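Local coordinates for protein heroin esterase (Rhodococcus sp., PDB 1LZL) that probably hydrolyses the acetyl ester groups of heroin, as an esterase of the alpha/beta hydrolase fold, at residues A[79-84]-A[112-117]; A[50-55]-A[67-72]; A[153-158]-A[181-186]. One frame throughout, in Å; residues are numbered along the deposited sequence. Where two conformers were deposited one is given.

Contact 1: residues A[79-84]-A[112-117]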
# COMPACT_ATOMS: atom_id res chain seq x y z
N VAL A 79 11.34 -0.53 -19.48
CA VAL A 79 10.66 -1.62 -18.76
C VAL A 79 9.43 -1.09 -18.05
O VAL A 79 9.36 0.13 -17.83
CB VAL A 79 11.55 -2.28 -17.71
CG1 VAL A 79 12.67 -3.09 -18.39
CG2 VAL A 79 12.14 -1.22 -16.78
N PRO A 80 8.50 -1.95 -17.70
CA PRO A 80 7.37 -1.49 -16.86
C PRO A 80 7.87 -0.96 -15.52
O PRO A 80 8.99 -1.29 -15.08
CB PRO A 80 6.54 -2.77 -16.62
CG PRO A 80 6.89 -3.68 -17.76
CD PRO A 80 8.37 -3.38 -18.04
N VAL A 81 7.01 -0.16 -14.86
CA VAL A 81 7.37 0.35 -13.54
C VAL A 81 6.21 0.15 -12.57
O VAL A 81 5.05 0.31 -12.95
CB VAL A 81 7.75 1.83 -13.60
CG1 VAL A 81 6.60 2.69 -14.13
CG2 VAL A 81 8.24 2.35 -12.24
N LEU A 82 6.53 -0.18 -11.32
CA LEU A 82 5.57 -0.24 -10.23
C LEU A 82 5.82 0.99 -9.36
O LEU A 82 6.92 1.10 -8.81
CB LEU A 82 5.75 -1.52 -9.42
CG LEU A 82 4.97 -1.60 -8.09
CD1 LEU A 82 3.46 -1.57 -8.32
CD2 LEU A 82 5.44 -2.86 -7.35
N LEU A 83 4.84 1.87 -9.22
CA LEU A 83 4.91 2.94 -8.22
C LEU A 83 4.42 2.28 -6.93
O LEU A 83 3.31 1.77 -6.88
CB LEU A 83 4.02 4.11 -8.65
CG LEU A 83 4.07 5.34 -7.75
CD1 LEU A 83 5.27 6.19 -8.03
CD2 LEU A 83 2.83 6.24 -7.94
N TRP A 84 5.24 2.24 -5.89
CA TRP A 84 4.92 1.52 -4.68
C TRP A 84 4.82 2.48 -3.50
O TRP A 84 5.63 3.41 -3.40
CB TRP A 84 6.04 0.47 -4.36
CG TRP A 84 5.67 -0.27 -3.10
CD1 TRP A 84 6.24 -0.14 -1.88
CD2 TRP A 84 4.63 -1.23 -3.00
NE1 TRP A 84 5.61 -0.98 -1.00
CE2 TRP A 84 4.63 -1.66 -1.66
CE3 TRP A 84 3.70 -1.79 -3.88
CZ2 TRP A 84 3.74 -2.61 -1.16
CZ3 TRP A 84 2.80 -2.75 -3.40
CH2 TRP A 84 2.83 -3.16 -2.04
N ALA A 112 11.20 -1.80 -13.20
CA ALA A 112 11.59 -0.71 -12.30
C ALA A 112 10.56 -0.54 -11.21
O ALA A 112 9.38 -0.88 -11.37
CB ALA A 112 11.72 0.58 -13.10
N VAL A 113 11.02 -0.05 -10.05
CA VAL A 113 10.11 0.20 -8.95
C VAL A 113 10.40 1.59 -8.40
O VAL A 113 11.54 1.92 -8.04
CB VAL A 113 10.26 -0.85 -7.85
CG1 VAL A 113 9.26 -0.51 -6.74
CG2 VAL A 113 10.04 -2.27 -8.37
N ALA A 114 9.36 2.41 -8.36
CA ALA A 114 9.47 3.79 -7.84
C ALA A 114 8.80 3.78 -6.47
O ALA A 114 7.56 3.83 -6.40
CB ALA A 114 8.80 4.76 -8.81
N ASN A 115 9.58 3.64 -5.42
CA ASN A 115 9.08 3.53 -4.04
C ASN A 115 9.01 4.90 -3.39
O ASN A 115 10.02 5.58 -3.19
CB ASN A 115 10.08 2.61 -3.36
CG ASN A 115 9.79 2.29 -1.93
OD1 ASN A 115 8.70 2.62 -1.45
ND2 ASN A 115 10.74 1.69 -1.22
N VAL A 116 7.79 5.37 -3.11
CA VAL A 116 7.58 6.81 -2.82
C VAL A 116 7.69 7.20 -1.36
O VAL A 116 7.01 6.62 -0.49
CB VAL A 116 6.18 7.23 -3.33
CG1 VAL A 116 5.97 8.72 -3.10
CG2 VAL A 116 5.94 6.89 -4.80
N GLU A 117 8.52 8.19 -1.06
CA GLU A 117 8.63 8.75 0.30
C GLU A 117 7.59 9.84 0.49
O GLU A 117 7.84 11.03 0.28
CB GLU A 117 10.03 9.28 0.54
CG GLU A 117 10.27 9.62 2.02
CD GLU A 117 10.62 8.40 2.81
OE1 GLU A 117 9.71 7.71 3.30
OE2 GLU A 117 11.81 8.10 2.96
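Strands 79-84 and 112-116 are the two parallel strands of a beta-alpha-beta unit, and Leu83 meets Val116 where they run side by side. CD1 of Leu83 lies 3.4 Å from CG2 of Val116, tighter than usual van der Waals contact. The two side chains cross obliquely. CG of Leu83 is anti to the backbone N (chi1 -175°), and the end of the side chain comes nearer to strand 112-116. The same CD1 sits 3.9 Å from CB of Ala114. Earlier on this face, CG2 of Val81 touches CB of Ala112 at 4.0 Å and also approaches CB of Ala114. Helix 128-142 covers this face, with Ala136 against both Leu83 and Val116. The crossover runs through helix 99-109, which packs on the other face, where Val113 and Trp84 point. Here CB of Trp84 meets CG1 of Val113 at 4.1 Å. Asn115 OD1 approaches the indole from its edge, in the ring plane, 3.7 Å from Trp84 CD1. The amide and indole planes stand 63° apart. ND2 of Asn115 is held elsewhere, by the carbonyl of Ala95. Five backbone hydrogen bonds join the strands. Leu82 and Trp84 each give and take one. The bond from Ala112 N to Pro80 O is the most bent at its hydrogen (138°), while that from Val116 N to Trp84 O, 2.9 Å long, is nearly straight.

Contact 2: residues A[50-55]-A[67-72]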
# COMPACT_ATOMS: atom_id res chain seq x y z
N SER A 50 19.91 -2.11 -8.68
CA SER A 50 20.53 -0.90 -8.14
C SER A 50 19.43 0.09 -7.69
O SER A 50 18.33 0.01 -8.23
CB SER A 50 21.51 -0.26 -9.09
OG SER A 50 20.92 0.39 -10.18
N LEU A 51 19.75 0.92 -6.73
CA LEU A 51 18.81 1.88 -6.14
C LEU A 51 19.41 3.26 -6.28
O LEU A 51 20.58 3.49 -5.93
CB LEU A 51 18.53 1.50 -4.68
CG LEU A 51 17.36 2.19 -3.95
CD1 LEU A 51 16.88 1.42 -2.75
CD2 LEU A 51 17.74 3.59 -3.47
N ARG A 52 18.62 4.21 -6.77
CA ARG A 52 19.11 5.58 -6.73
C ARG A 52 17.91 6.45 -6.34
O ARG A 52 16.78 6.00 -6.47
CB ARG A 52 19.74 6.08 -8.01
CG ARG A 52 18.78 6.34 -9.17
CD ARG A 52 19.53 6.84 -10.41
NE ARG A 52 18.74 6.55 -11.61
CZ ARG A 52 18.17 7.43 -12.39
NH1 ARG A 52 18.30 8.74 -12.13
NH2 ARG A 52 17.46 7.06 -13.46
N GLU A 53 18.21 7.65 -5.88
CA GLU A 53 17.13 8.51 -5.45
C GLU A 53 16.71 9.48 -6.54
O GLU A 53 17.55 10.15 -7.13
CB GLU A 53 17.59 9.28 -4.22
CG GLU A 53 16.51 10.15 -3.57
CD GLU A 53 17.13 10.70 -2.28
OE1 GLU A 53 17.37 9.87 -1.37
OE2 GLU A 53 17.38 11.92 -2.19
N LEU A 54 15.40 9.53 -6.77
CA LEU A 54 14.82 10.52 -7.67
C LEU A 54 14.13 11.57 -6.80
O LEU A 54 13.73 11.33 -5.66
CB LEU A 54 13.76 9.93 -8.62
CG LEU A 54 14.18 8.69 -9.40
CD1 LEU A 54 13.09 8.13 -10.32
CD2 LEU A 54 15.42 9.05 -10.21
N SER A 55 13.95 12.76 -7.40
CA SER A 55 13.26 13.85 -6.76
C SER A 55 12.12 14.34 -7.63
O SER A 55 12.35 15.01 -8.62
CB SER A 55 14.34 14.92 -6.58
OG SER A 55 13.89 16.00 -5.83
N ILE A 67 11.94 9.55 -4.19
CA ILE A 67 11.58 8.25 -4.69
C ILE A 67 12.81 7.34 -4.61
O ILE A 67 13.87 7.68 -5.15
CB ILE A 67 11.08 8.33 -6.14
CG1 ILE A 67 9.82 9.21 -6.22
CG2 ILE A 67 10.87 6.94 -6.72
CD1 ILE A 67 9.47 9.51 -7.68
N ARG A 68 12.67 6.20 -3.98
CA ARG A 68 13.71 5.17 -4.02
C ARG A 68 13.45 4.35 -5.26
O ARG A 68 12.50 3.55 -5.33
CB ARG A 68 13.69 4.30 -2.77
CG ARG A 68 13.90 5.09 -1.49
CD ARG A 68 13.85 4.28 -0.24
NE ARG A 68 14.90 3.30 0.04
CZ ARG A 68 16.11 3.60 0.45
NH1 ARG A 68 16.48 4.87 0.62
NH2 ARG A 68 16.93 2.60 0.69
N PHE A 69 14.29 4.54 -6.27
CA PHE A 69 14.06 4.01 -7.62
C PHE A 69 14.99 2.84 -7.85
O PHE A 69 16.23 2.97 -7.95
CB PHE A 69 14.28 5.15 -8.62
CG PHE A 69 13.95 4.78 -10.05
CD1 PHE A 69 12.67 4.36 -10.37
CD2 PHE A 69 14.89 4.88 -11.08
CE1 PHE A 69 12.30 4.05 -11.68
CE2 PHE A 69 14.56 4.55 -12.38
CZ PHE A 69 13.27 4.11 -12.67
N VAL A 70 14.40 1.66 -7.87
CA VAL A 70 15.03 0.36 -7.95
C VAL A 70 14.96 -0.14 -9.38
O VAL A 70 13.87 -0.24 -9.98
CB VAL A 70 14.40 -0.65 -6.99
CG1 VAL A 70 15.21 -1.96 -6.96
CG2 VAL A 70 14.29 -0.06 -5.58
N THR A 71 16.13 -0.43 -9.95
CA THR A 71 16.13 -0.95 -11.33
C THR A 71 16.89 -2.26 -11.44
O THR A 71 17.87 -2.53 -10.73
CB THR A 71 16.69 0.09 -12.31
OG1 THR A 71 17.96 0.53 -11.80
CG2 THR A 71 15.80 1.34 -12.35
N PRO A 72 16.48 -3.15 -12.31
CA PRO A 72 17.20 -4.42 -12.41
C PRO A 72 18.48 -4.21 -13.22
O PRO A 72 18.48 -3.43 -14.16
CB PRO A 72 16.23 -5.28 -13.21
CG PRO A 72 15.37 -4.34 -13.97
CD PRO A 72 15.29 -3.06 -13.22
O HOH W 1 20.29 -1.53 -12.47
O HOH W 2 15.36 7.69 0.22
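Leu54 turns its CG anti to its own carbonyl carbon (chi1 -52°), while Phe69 holds CG anti to the backbone N (chi1 -175°); the two side chains meet on one face of a beta hairpin. The hairpin pairs strands 49-56 and 65-72 in antiparallel fashion at one margin of the central sheet. CD1 of Leu54 lies over one face of the Phe69 ring, 3.9 Å from the centroid, in a CH-pi contact. It is offset toward the rim, nearest to CG of Phe69. Arg52 runs beside Phe69 and points the same way. Its guanidinium plane is turned 84° from the ring, and CD2 of Leu54 lies over one guanidinium face, toward its rim. Leu54 CB also packs on CB of Ile67 at 4.0 Å. Helix 128-142 meets this face through Tyr139, which touches both Leu54 and Ile67.

On the opposite face, Leu51 sets its branched end over one face of the Arg68 guanidinium, with CD1 3.6 Å from NH2. NH2 of Arg68 also forms a salt bridge with Asp99, at helix 99-109. The charged ends of Glu53 and Arg68 are not in contact. A water accepts from Arg68 NH1 and gives a weak bond to Glu53 OE1. Six backbone hydrogen bonds pair Ser50 with Thr71, Arg52 with Phe69 and Leu54 with Ile67. In the middle pair, Arg52 N gives to Phe69 O at 2.9 Å, tilted from the carbonyl plane.

Contact 3: residues A[153-158]-A[181-186]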
# COMPACT_ATOMS: atom_id res chain seq x y z
N ARG A 153 3.03 1.11 -19.27
CA ARG A 153 2.95 -0.04 -18.35
C ARG A 153 3.41 0.42 -16.95
O ARG A 153 4.41 -0.05 -16.44
CB ARG A 153 3.82 -1.19 -18.88
CG ARG A 153 3.10 -1.81 -20.10
CD ARG A 153 3.73 -3.10 -20.55
NE ARG A 153 5.08 -2.85 -21.09
CZ ARG A 153 5.97 -3.81 -21.16
NH1 ARG A 153 5.66 -5.03 -20.73
NH2 ARG A 153 7.20 -3.57 -21.65
N ILE A 154 2.60 1.36 -16.42
CA ILE A 154 2.79 1.82 -15.05
C ILE A 154 1.76 1.13 -14.16
O ILE A 154 0.56 1.21 -14.46
CB ILE A 154 2.62 3.35 -14.95
CG1 ILE A 154 3.61 4.08 -15.88
CG2 ILE A 154 2.72 3.82 -13.50
CD1 ILE A 154 3.25 5.54 -16.04
N ALA A 155 2.24 0.49 -13.11
CA ALA A 155 1.35 -0.04 -12.06
C ALA A 155 1.39 0.92 -10.86
O ALA A 155 2.46 1.48 -10.60
CB ALA A 155 1.72 -1.45 -11.61
N VAL A 156 0.32 1.05 -10.10
CA VAL A 156 0.32 1.80 -8.84
C VAL A 156 -0.10 0.80 -7.78
O VAL A 156 -1.12 0.11 -7.98
CB VAL A 156 -0.61 3.01 -8.88
CG1 VAL A 156 -0.60 3.69 -7.50
CG2 VAL A 156 -0.14 3.99 -9.96
N GLY A 157 0.64 0.71 -6.68
CA GLY A 157 0.29 -0.27 -5.65
C GLY A 157 0.75 0.14 -4.29
O GLY A 157 1.59 1.05 -4.13
N GLY A 158 0.24 -0.51 -3.24
CA GLY A 158 0.76 -0.23 -1.91
C GLY A 158 0.14 -1.21 -0.92
O GLY A 158 -0.74 -1.99 -1.29
N VAL A 181 -2.86 4.52 -16.01
CA VAL A 181 -2.38 3.48 -15.10
C VAL A 181 -2.79 2.10 -15.64
O VAL A 181 -4.01 1.91 -15.90
CB VAL A 181 -2.90 3.76 -13.67
CG1 VAL A 181 -2.48 2.59 -12.78
CG2 VAL A 181 -2.37 5.07 -13.12
N ALA A 182 -1.82 1.23 -15.86
CA ALA A 182 -2.07 -0.08 -16.48
C ALA A 182 -2.60 -1.13 -15.49
O ALA A 182 -3.29 -2.08 -15.89
CB ALA A 182 -0.81 -0.62 -17.13
N PHE A 183 -2.25 -0.98 -14.22
CA PHE A 183 -2.52 -2.02 -13.21
C PHE A 183 -2.51 -1.41 -11.82
O PHE A 183 -1.72 -0.48 -11.57
CB PHE A 183 -1.49 -3.13 -13.30
CG PHE A 183 -1.83 -4.38 -12.48
CD1 PHE A 183 -2.91 -5.18 -12.82
CD2 PHE A 183 -1.05 -4.72 -11.39
CE1 PHE A 183 -3.22 -6.34 -12.13
CE2 PHE A 183 -1.34 -5.88 -10.69
CZ PHE A 183 -2.42 -6.68 -11.03
N GLN A 184 -3.40 -1.92 -10.96
CA GLN A 184 -3.55 -1.46 -9.58
C GLN A 184 -3.35 -2.60 -8.61
O GLN A 184 -4.05 -3.60 -8.74
CB GLN A 184 -4.94 -0.83 -9.45
CG GLN A 184 -5.24 -0.41 -8.02
CD GLN A 184 -6.55 0.34 -7.87
OE1 GLN A 184 -6.58 1.34 -7.16
NE2 GLN A 184 -7.61 -0.17 -8.50
N PHE A 185 -2.45 -2.47 -7.63
CA PHE A 185 -2.12 -3.58 -6.73
C PHE A 185 -2.37 -3.13 -5.29
O PHE A 185 -1.59 -2.26 -4.81
CB PHE A 185 -0.67 -4.02 -6.97
CG PHE A 185 -0.26 -5.18 -6.10
CD1 PHE A 185 0.22 -5.03 -4.80
CD2 PHE A 185 -0.40 -6.47 -6.59
CE1 PHE A 185 0.54 -6.13 -4.03
CE2 PHE A 185 -0.05 -7.57 -5.82
CZ PHE A 185 0.40 -7.42 -4.54
N LEU A 186 -3.36 -3.71 -4.66
CA LEU A 186 -3.79 -3.27 -3.34
C LEU A 186 -3.62 -4.37 -2.32
O LEU A 186 -4.41 -5.35 -2.35
CB LEU A 186 -5.27 -2.79 -3.42
CG LEU A 186 -5.54 -1.70 -4.48
CD1 LEU A 186 -7.00 -1.29 -4.44
CD2 LEU A 186 -4.64 -0.47 -4.29
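This buried contact in the central sheet pairs strand 153-158 with strand 183-186, parallel, within a beta-alpha-beta unit. Val181 and Ala182 lead into the latter strand; on one face Val156 meets Val181. CG2 of Val156 lies 3.9 Å from CG1 of Val181, and the side chains cross at about a right angle. Val181 CG1 is anti to the backbone N (chi1 175°), which also brings it to 3.7 Å from the carbonyl O of Ile154. That oxygen accepts a 2.8 Å hydrogen bond from Ala182 N. Val156 then binds through both backbone groups: its N gives to Phe183 O, and its O takes from Phe185 N at 2.9 Å. On the other face, CB of Ala155 sits at the edge of the Phe183 ring and 4.0 Å from Phe183 CB. Gly157 and Gly158 end the segment. Gly158 probably opens the nucleophile elbow (GxSxG) of this hydrolase family, with Ser160 as the likely nucleophile. NE2 of Gln184 bonds to Thr252 OG1 on the next strand, 252-257, and the Phe185 ring meets that of Tyr253, nearly parallel. Helix 161-176 packs on Val156, Gln184 and Leu186, helix 128-142 touches Val156 and Val181, and strand 79-85 adjoins the far side of 153-158.

All three contacts belong to one mixed sheet. Contacts 1 and 3 are buried parallel pairs within beta-alpha-beta units; contact 2 is an antiparallel hairpin at the margin, partly exposed. Strand 112-116 joins contact 1 to contact 2, with probable hydrogen bonds from Val113 N to Val70 O and from Arg68 N to Asn115 O. Strand 79-85 adjoins 153-159, so Val81 and Leu83 probably bond to Ala155 in contact 3. Contacts 2 and 3 do not touch; their centres are about 18 Å apart. Helix 128-142 reaches all three. Chemistry follows place: contacts 1 and 3 have mostly apolar side chains across them, while contact 2 adds arginines against aliphatic groups and a ring, and a weak Glu53-Arg68 water link.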